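Local coordinates for protein endo-1,3-beta-glucanase, family GH16 (Zobellia galactanivorans, PDB 5FUI) that probably binds laminarin through this family 6 carbohydrate-binding module, the C-terminal part of a marine bacterial laminarinase, at residues Ser54-Ala65 with Trp98-Ala109. Numbering follows the deposited sequence.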
# COMPACT_ATOMS: atom_id res chain seq x y z
N SER A 54 -5.43 13.33 13.62
CA SER A 54 -6.71 13.39 14.29
C SER A 54 -7.36 11.96 14.36
O SER A 54 -6.98 11.01 13.60
CB SER A 54 -7.62 14.46 13.71
OG SER A 54 -7.88 14.20 12.40
N SER A 55 -8.28 11.76 15.29
CA SER A 55 -9.02 10.51 15.39
C SER A 55 -10.21 10.64 14.48
O SER A 55 -10.97 11.62 14.51
CB SER A 55 -9.48 10.34 16.80
OG SER A 55 -8.36 10.24 17.67
N GLY A 56 -10.44 9.66 13.64
CA GLY A 56 -11.58 9.78 12.78
C GLY A 56 -11.36 8.95 11.52
O GLY A 56 -10.45 8.07 11.47
N ASN A 57 -12.19 9.19 10.53
CA ASN A 57 -12.15 8.42 9.31
C ASN A 57 -11.19 9.00 8.31
O ASN A 57 -11.14 10.19 8.09
CB ASN A 57 -13.55 8.19 8.75
CG ASN A 57 -14.39 7.38 9.74
OD1 ASN A 57 -14.00 6.31 10.27
ND2 ASN A 57 -15.53 7.95 10.05
N TYR A 58 -10.38 8.14 7.75
CA TYR A 58 -9.42 8.53 6.72
C TYR A 58 -9.70 7.77 5.42
O TYR A 58 -10.12 6.57 5.44
CB TYR A 58 -8.00 8.11 7.13
CG TYR A 58 -7.44 8.94 8.24
CD1 TYR A 58 -7.79 8.73 9.56
CD2 TYR A 58 -6.56 10.01 7.95
CE1 TYR A 58 -7.28 9.49 10.59
CE2 TYR A 58 -6.01 10.82 8.94
CZ TYR A 58 -6.39 10.56 10.29
OH TYR A 58 -5.86 11.39 11.27
N LEU A 59 -9.40 8.46 4.32
CA LEU A 59 -9.36 7.77 3.00
C LEU A 59 -7.90 7.38 2.78
O LEU A 59 -6.99 8.26 2.83
CB LEU A 59 -9.85 8.73 1.87
CG LEU A 59 -9.84 8.07 0.48
CD1 LEU A 59 -10.93 7.00 0.42
CD2 LEU A 59 -10.09 9.24 -0.55
N ILE A 60 -7.68 6.08 2.50
CA ILE A 60 -6.32 5.65 2.17
C ILE A 60 -6.40 5.07 0.73
O ILE A 60 -7.14 4.14 0.44
CB ILE A 60 -5.73 4.62 3.12
CG1 ILE A 60 -5.90 5.10 4.63
CG2 ILE A 60 -4.26 4.41 2.71
CD1 ILE A 60 -5.19 4.13 5.61
N GLU A 61 -5.63 5.73 -0.14
CA GLU A 61 -5.57 5.40 -1.60
C GLU A 61 -4.30 4.68 -1.90
O GLU A 61 -3.26 4.99 -1.29
CB GLU A 61 -5.57 6.67 -2.45
CG GLU A 61 -6.92 7.44 -2.48
CD GLU A 61 -6.67 8.77 -3.11
OE1 GLU A 61 -6.16 9.66 -2.41
OE2 GLU A 61 -6.95 8.93 -4.36
N TYR A 62 -4.37 3.74 -2.83
CA TYR A 62 -3.25 2.91 -3.23
C TYR A 62 -3.15 2.92 -4.74
O TYR A 62 -4.11 2.55 -5.44
CB TYR A 62 -3.39 1.42 -2.74
CG TYR A 62 -3.58 1.32 -1.24
CD1 TYR A 62 -4.80 1.43 -0.65
CD2 TYR A 62 -2.44 1.16 -0.41
CE1 TYR A 62 -4.92 1.33 0.75
CE2 TYR A 62 -2.55 1.07 0.99
CZ TYR A 62 -3.77 1.17 1.53
OH TYR A 62 -3.89 1.04 2.89
N ARG A 63 -2.01 3.38 -5.25
CA ARG A 63 -1.76 3.46 -6.71
C ARG A 63 -1.12 2.18 -7.13
O ARG A 63 0.04 1.88 -6.80
CB ARG A 63 -0.93 4.69 -7.03
CG ARG A 63 -0.71 5.02 -8.53
CD ARG A 63 -2.08 5.42 -9.10
NE ARG A 63 -1.92 5.90 -10.49
CZ ARG A 63 -2.95 6.22 -11.27
NH1 ARG A 63 -4.23 6.11 -10.83
NH2 ARG A 63 -2.73 6.63 -12.54
N VAL A 64 -1.92 1.35 -7.80
CA VAL A 64 -1.59 -0.10 -8.03
C VAL A 64 -1.72 -0.49 -9.51
O VAL A 64 -2.42 0.18 -10.27
CB VAL A 64 -2.47 -1.05 -7.17
CG1 VAL A 64 -2.12 -0.82 -5.67
CG2 VAL A 64 -3.97 -0.86 -7.42
N ALA A 65 -1.09 -1.60 -9.91
CA ALA A 65 -1.26 -2.16 -11.24
C ALA A 65 -1.18 -3.65 -11.17
O ALA A 65 -0.49 -4.22 -10.27
CB ALA A 65 -0.07 -1.66 -12.09
N TRP A 98 -1.74 1.83 -14.38
CA TRP A 98 -2.00 2.14 -12.95
C TRP A 98 -3.41 2.57 -12.72
O TRP A 98 -4.06 3.17 -13.61
CB TRP A 98 -1.05 3.30 -12.54
CG TRP A 98 0.36 2.84 -12.63
CD1 TRP A 98 1.26 3.03 -13.71
CD2 TRP A 98 1.04 2.05 -11.63
NE1 TRP A 98 2.45 2.36 -13.43
CE2 TRP A 98 2.37 1.75 -12.19
CE3 TRP A 98 0.71 1.59 -10.35
CZ2 TRP A 98 3.31 0.97 -11.49
CZ3 TRP A 98 1.66 0.74 -9.70
CH2 TRP A 98 2.95 0.49 -10.23
N THR A 99 -3.91 2.28 -11.50
CA THR A 99 -5.23 2.69 -11.07
C THR A 99 -5.19 2.95 -9.57
O THR A 99 -4.26 2.48 -8.89
CB THR A 99 -6.30 1.60 -11.47
OG1 THR A 99 -7.58 2.25 -11.38
CG2 THR A 99 -6.22 0.38 -10.50
N THR A 100 -6.15 3.69 -9.06
CA THR A 100 -6.16 3.98 -7.62
C THR A 100 -7.34 3.33 -6.92
O THR A 100 -8.51 3.58 -7.26
CB THR A 100 -6.23 5.50 -7.40
OG1 THR A 100 -5.11 6.12 -8.08
CG2 THR A 100 -6.06 5.84 -5.90
N VAL A 101 -7.03 2.40 -6.01
CA VAL A 101 -8.09 1.81 -5.17
C VAL A 101 -7.98 2.45 -3.78
O VAL A 101 -6.99 3.10 -3.43
CB VAL A 101 -7.98 0.25 -5.10
CG1 VAL A 101 -8.20 -0.34 -6.54
CG2 VAL A 101 -6.60 -0.17 -4.47
N SER A 102 -8.99 2.20 -2.96
CA SER A 102 -8.99 2.84 -1.64
C SER A 102 -9.72 2.04 -0.58
O SER A 102 -10.48 1.13 -0.88
CB SER A 102 -9.56 4.25 -1.71
OG SER A 102 -11.00 4.18 -1.98
N GLN A 103 -9.50 2.44 0.66
CA GLN A 103 -10.32 2.01 1.78
C GLN A 103 -10.59 3.23 2.64
O GLN A 103 -9.81 4.16 2.64
CB GLN A 103 -9.58 0.92 2.56
CG GLN A 103 -8.30 1.43 3.24
CD GLN A 103 -7.40 0.36 3.83
OE1 GLN A 103 -6.26 0.68 4.12
NE2 GLN A 103 -7.87 -0.83 4.07
N THR A 104 -11.73 3.20 3.33
CA THR A 104 -12.08 4.26 4.30
C THR A 104 -12.14 3.65 5.66
O THR A 104 -12.95 2.71 5.88
CB THR A 104 -13.42 4.94 3.92
OG1 THR A 104 -13.31 5.55 2.63
CG2 THR A 104 -13.78 6.05 4.87
N VAL A 105 -11.22 4.09 6.54
CA VAL A 105 -11.09 3.39 7.80
C VAL A 105 -10.91 4.39 8.96
O VAL A 105 -10.49 5.50 8.78
CB VAL A 105 -10.01 2.29 7.61
CG1 VAL A 105 -8.64 2.86 7.18
CG2 VAL A 105 -9.94 1.31 8.76
N ASN A 106 -11.24 3.96 10.16
CA ASN A 106 -11.19 4.81 11.33
C ASN A 106 -9.95 4.54 12.14
O ASN A 106 -9.69 3.41 12.45
CB ASN A 106 -12.44 4.51 12.14
CG ASN A 106 -12.67 5.49 13.26
OD1 ASN A 106 -13.54 6.34 13.16
ND2 ASN A 106 -11.95 5.32 14.37
N VAL A 107 -9.19 5.59 12.43
CA VAL A 107 -7.92 5.47 13.12
C VAL A 107 -7.92 6.48 14.25
O VAL A 107 -8.31 7.61 14.02
CB VAL A 107 -6.76 5.78 12.13
CG1 VAL A 107 -5.44 5.60 12.84
CG2 VAL A 107 -6.84 4.78 10.98
N SER A 108 -7.48 6.09 15.47
CA SER A 108 -7.32 7.12 16.51
C SER A 108 -5.97 7.83 16.33
O SER A 108 -4.92 7.24 15.85
CB SER A 108 -7.45 6.55 17.92
OG SER A 108 -6.44 5.59 18.11
N ALA A 109 -5.94 9.11 16.69
CA ALA A 109 -4.72 9.89 16.47
C ALA A 109 -3.43 9.27 17.04
O ALA A 109 -3.37 8.79 18.21
CB ALA A 109 -4.91 11.35 17.00
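Gln103 OE1 accepts hydrogen bonds from two hydroxyls: Tyr62 OH, 2.7 Å away, and the OG of Ser75. The phenol oxygen stands 41° out of the amide carbonyl plane; the amide and ring planes are 72° apart, and OE1 lies at the edge of the Tyr62 ring, in its plane. The pair lies on the inward face of the sheet, in the beta-sandwich of the module, a face shared with Tyr58, Ile60, Val101, Val105 and Val107 that packs against the second sheet; there Phe73 meets the Tyr62 ring edge-to-face. Strands 56-66 and 97-107 run antiparallel, 97-107 at the sheet's edge, and paired backbone bonds at Gly56-Val107, Tyr58-Val105, Ile60-Gln103, Tyr62-Val101 and Val64-Thr99 fix their register. Inside, Ile60 CD1 packs on Val105 CG1 at 4.0 Å.

On the outer face Arg63, with CG anti to the backbone N (chi1 -173°) and the chain bent at chi2, swings over the neighbouring strand. Its NH1 donates to Thr100 OG1 at 2.9 Å, one guanidinium face lies against the backbone carbonyl carbon of Trp98, with Arg63 NE 3.4 Å from Trp98 CB, and NH2 forms a salt bridge with Glu31. A leucine here would probably leave Glu31 without its charged mate and Thr100 OG1 without this donor. Beyond Arg63, Ala65 CB sits over the face of the six-membered ring of Trp98, 3.8 Å from its centroid, a CH-pi contact.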